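PDB 6HND: aromatic-amino-acid:2-oxoglutarate transaminase from Candida albicans, which probably transfers amino groups between aromatic amino acids (perhaps also 2-aminoadipate) and 2-oxo acids with the help of pyridoxal 5'-phosphate. Local coordinates for residues Ala132-Leu140 and Arg371-Asn382. Residues are numbered along the deposited sequence; the frame is centred on the assembly and turned at random.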
loop_
_atom_site.group_PDB
_atom_site.type_symbol
_atom_site.label_atom_id
_atom_site.label_comp_id
_atom_site.label_asym_id
_atom_site.label_seq_id
_atom_site.Cartn_x
_atom_site.Cartn_y
_atom_site.Cartn_z
ATOM N N ALA B 132 -6.614 -10.396 6.729
ATOM C CA ALA B 132 -7.692 -9.377 6.681
ATOM C C ALA B 132 -7.060 -8.033 6.315
ATOM O O ALA B 132 -5.995 -7.696 6.882
ATOM C CB ALA B 132 -8.436 -9.296 8.000
ATOM N N VAL B 133 -7.729 -7.283 5.446
ATOM C CA VAL B 133 -7.184 -6.032 4.859
ATOM C C VAL B 133 -6.989 -4.981 5.952
ATOM O O VAL B 133 -6.084 -4.159 5.779
ATOM C CB VAL B 133 -8.068 -5.506 3.714
ATOM C CG1 VAL B 133 -9.408 -4.997 4.221
ATOM C CG2 VAL B 133 -7.357 -4.422 2.931
ATOM N N GLU B 134 -7.797 -5.011 7.016
ATOM C CA GLU B 134 -7.742 -4.044 8.149
ATOM C C GLU B 134 -6.518 -4.306 9.039
ATOM O O GLU B 134 -6.156 -3.422 9.834
ATOM C CB GLU B 134 -9.030 -4.086 8.969
ATOM C CG GLU B 134 -9.289 -5.413 9.673
ATOM C CD GLU B 134 -10.265 -6.369 8.999
ATOM O OE1 GLU B 134 -10.538 -6.234 7.798
ATOM O OE2 GLU B 134 -10.719 -7.284 9.695
ATOM N N GLY B 135 -5.906 -5.480 8.936
ATOM C CA GLY B 135 -4.631 -5.772 9.602
ATOM C C GLY B 135 -4.703 -7.047 10.415
ATOM O O GLY B 135 -5.826 -7.569 10.653
ATOM N N HIS B 136 -3.540 -7.526 10.852
ATOM C CA HIS B 136 -3.418 -8.683 11.774
ATOM C C HIS B 136 -3.974 -8.301 13.141
ATOM O O HIS B 136 -3.767 -7.182 13.546
ATOM C CB HIS B 136 -1.960 -9.121 11.864
ATOM C CG HIS B 136 -1.556 -9.895 10.673
ATOM N ND1 HIS B 136 -1.696 -11.250 10.633
ATOM C CD2 HIS B 136 -1.103 -9.502 9.471
ATOM C CE1 HIS B 136 -1.312 -11.671 9.436
ATOM N NE2 HIS B 136 -0.943 -10.623 8.717
ATOM N N ALA B 137 -4.602 -9.248 13.828
ATOM C CA ALA B 137 -5.398 -9.039 15.053
ATOM C C ALA B 137 -4.497 -8.526 16.175
ATOM O O ALA B 137 -4.863 -7.603 16.893
ATOM C CB ALA B 137 -6.122 -10.327 15.413
ATOM N N PRO B 138 -3.326 -9.137 16.431
ATOM C CA PRO B 138 -2.478 -8.678 17.528
ATOM C C PRO B 138 -1.973 -7.231 17.337
ATOM O O PRO B 138 -1.663 -6.577 18.313
ATOM C CB PRO B 138 -1.311 -9.693 17.536
ATOM C CG PRO B 138 -1.828 -10.888 16.791
ATOM C CD PRO B 138 -2.783 -10.324 15.762
ATOM N N LEU B 139 -1.876 -6.755 16.095
ATOM C CA LEU B 139 -1.349 -5.393 15.838
ATOM C C LEU B 139 -2.501 -4.419 16.019
ATOM O O LEU B 139 -2.239 -3.314 16.549
ATOM C CB LEU B 139 -0.726 -5.276 14.446
ATOM C CG LEU B 139 -0.094 -3.917 14.167
ATOM C CD1 LEU B 139 1.008 -3.602 15.163
ATOM C CD2 LEU B 139 0.421 -3.819 12.737
ATOM N N LEU B 140 -3.696 -4.795 15.543
ATOM C CA LEU B 140 -4.931 -4.011 15.772
ATOM C C LEU B 140 -5.134 -3.895 17.289
ATOM O O LEU B 140 -5.306 -2.772 17.731
ATOM C CB LEU B 140 -6.131 -4.661 15.093
ATOM C CG LEU B 140 -6.229 -4.456 13.581
ATOM C CD1 LEU B 140 -7.341 -5.336 12.993
ATOM C CD2 LEU B 140 -6.444 -2.985 13.210
ATOM N N ARG B 371 -4.574 -2.729 -0.860
ATOM C CA ARG B 371 -5.101 -4.015 -0.304
ATOM C C ARG B 371 -4.164 -4.583 0.778
ATOM O O ARG B 371 -3.720 -5.730 0.659
ATOM C CB ARG B 371 -5.375 -5.004 -1.440
ATOM C CG ARG B 371 -6.579 -4.597 -2.271
ATOM C CD ARG B 371 -6.635 -5.329 -3.595
ATOM N NE ARG B 371 -6.925 -6.764 -3.454
ATOM C CZ ARG B 371 -8.128 -7.280 -3.226
ATOM N NH1 ARG B 371 -9.172 -6.485 -3.080
ATOM N NH2 ARG B 371 -8.278 -8.584 -3.114
ATOM N N GLY B 372 -3.882 -3.788 1.807
ATOM C CA GLY B 372 -3.199 -4.265 3.020
ATOM C C GLY B 372 -1.796 -3.719 3.158
ATOM O O GLY B 372 -1.038 -3.671 2.138
ATOM N N ALA B 373 -1.465 -3.329 4.385
ATOM C CA ALA B 373 -0.075 -3.153 4.840
ATOM C C ALA B 373 0.648 -4.495 4.751
ATOM O O ALA B 373 0.020 -5.520 5.025
ATOM C CB ALA B 373 -0.041 -2.608 6.241
ATOM N N SER B 374 1.919 -4.473 4.360
ATOM C CA SER B 374 2.798 -5.676 4.318
ATOM C C SER B 374 2.651 -6.504 5.600
ATOM O O SER B 374 2.974 -5.998 6.662
ATOM C CB SER B 374 4.231 -5.307 4.114
ATOM O OG SER B 374 4.990 -6.467 3.865
ATOM N N GLY B 375 2.186 -7.739 5.487
ATOM C CA GLY B 375 2.064 -8.665 6.624
ATOM C C GLY B 375 3.411 -8.930 7.259
ATOM O O GLY B 375 3.461 -9.057 8.498
ATOM N N LEU B 376 4.471 -9.021 6.455
ATOM C CA LEU B 376 5.840 -9.313 6.971
ATOM C C LEU B 376 6.217 -8.159 7.894
ATOM O O LEU B 376 6.835 -8.408 8.918
ATOM C CB LEU B 376 6.840 -9.471 5.810
ATOM C CG LEU B 376 8.298 -9.692 6.225
ATOM C CD1 LEU B 376 8.433 -10.796 7.268
ATOM C CD2 LEU B 376 9.192 -9.983 5.028
ATOM N N THR B 377 5.846 -6.932 7.535
ATOM C CA THR B 377 6.216 -5.719 8.309
ATOM C C THR B 377 5.370 -5.659 9.575
ATOM O O THR B 377 5.943 -5.362 10.634
ATOM C CB THR B 377 6.052 -4.456 7.475
ATOM O OG1 THR B 377 6.975 -4.643 6.404
ATOM C CG2 THR B 377 6.310 -3.184 8.262
ATOM N N GLN B 378 4.063 -5.901 9.445
ATOM C CA GLN B 378 3.132 -6.002 10.595
ATOM C C GLN B 378 3.693 -7.047 11.561
ATOM O O GLN B 378 3.589 -6.838 12.766
ATOM C CB GLN B 378 1.737 -6.424 10.157
ATOM C CG GLN B 378 0.980 -5.361 9.389
ATOM C CD GLN B 378 -0.446 -5.785 9.133
ATOM O OE1 GLN B 378 -1.214 -6.029 10.079
ATOM N NE2 GLN B 378 -0.812 -5.860 7.855
ATOM N N THR B 379 4.214 -8.151 11.026
ATOM C CA THR B 379 4.751 -9.282 11.823
ATOM C C THR B 379 5.976 -8.773 12.588
ATOM O O THR B 379 5.950 -8.868 13.811
ATOM C CB THR B 379 5.038 -10.502 10.939
ATOM O OG1 THR B 379 3.797 -10.882 10.352
ATOM C CG2 THR B 379 5.640 -11.669 11.694
ATOM N N ILE B 380 6.967 -8.206 11.886
ATOM C CA ILE B 380 8.222 -7.718 12.516
ATOM C C ILE B 380 7.867 -6.630 13.535
ATOM O O ILE B 380 8.335 -6.711 14.675
ATOM C CB ILE B 380 9.250 -7.263 11.474
ATOM C CG1 ILE B 380 9.804 -8.463 10.699
ATOM C CG2 ILE B 380 10.366 -6.448 12.128
ATOM C CD1 ILE B 380 10.653 -8.067 9.511
ATOM N N VAL B 381 7.034 -5.668 13.169
ATOM C CA VAL B 381 6.778 -4.486 14.041
ATOM C C VAL B 381 5.992 -4.949 15.272
ATOM O O VAL B 381 6.353 -4.523 16.406
ATOM C CB VAL B 381 6.110 -3.318 13.289
ATOM C CG1 VAL B 381 5.566 -2.289 14.251
ATOM C CG2 VAL B 381 7.069 -2.679 12.293
ATOM N N ASN B 382 4.982 -5.797 15.088
ATOM C CA ASN B 382 4.154 -6.276 16.224
ATOM C C ASN B 382 5.040 -7.054 17.210
ATOM O O ASN B 382 4.985 -6.771 18.430
ATOM C CB ASN B 382 2.979 -7.131 15.764
ATOM C CG ASN B 382 2.213 -7.718 16.923
ATOM O OD1 ASN B 382 1.316 -7.087 17.465
ATOM N ND2 ASN B 382 2.574 -8.932 17.296
HETATM O O HOH W 1 -3.427 -6.918 6.776
HETATM O O HOH W 2 -3.340 -4.087 6.535
#
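The amide of Q378 meets the imidazole of H136 at the ring's edge: CD of Q378 lies in the ring plane, 3.8 Å from H136 CD2, while the two flat groups are turned 69° apart, which excludes a stack. G375 approaches the same ring obliquely through its CA. The amide's main grip is on backbone. Q378 OE1 accepts the N-H of H136 at 2.9 Å in a nearly straight bond (172° at the hydrogen), with the donor tilted slightly from the carbonyl plane. On the other branch, NE2 donates to A373 O (3.0 Å) and to a water that itself donates to A132 O. Bonds at both ends of the amide fix its rotation, and the chain, extended beyond CG (chi2 -173°), carries it to the turn. A second water joins V133 O to A373 N.

Along the helices, L139 crosses Q378 at about a right angle, its CD2 3.7 Å from Q378 CG. N382 passes L139 in the opposite direction and sets OD1 3.7 Å from P138 CB; its ND2 is held by K120 O. At the far end, V133 CG2 rests on the backbone of R371 and G372, 3.7 Å from G372 N.

Two helix starts, with H136 and S374 at their N-cap positions, meet here: Q378 ties helix 375-388 directly to H136, just after the type I turn A132-G135, and through a water to A132 in that turn. In this aminotransferase of class I the contact borders the dimer interface, where S374 and T377 bond to the second subunit, and the cofactor site, with R371 about 5 Å from a bound pyridoxal phosphate (side chain to ligand).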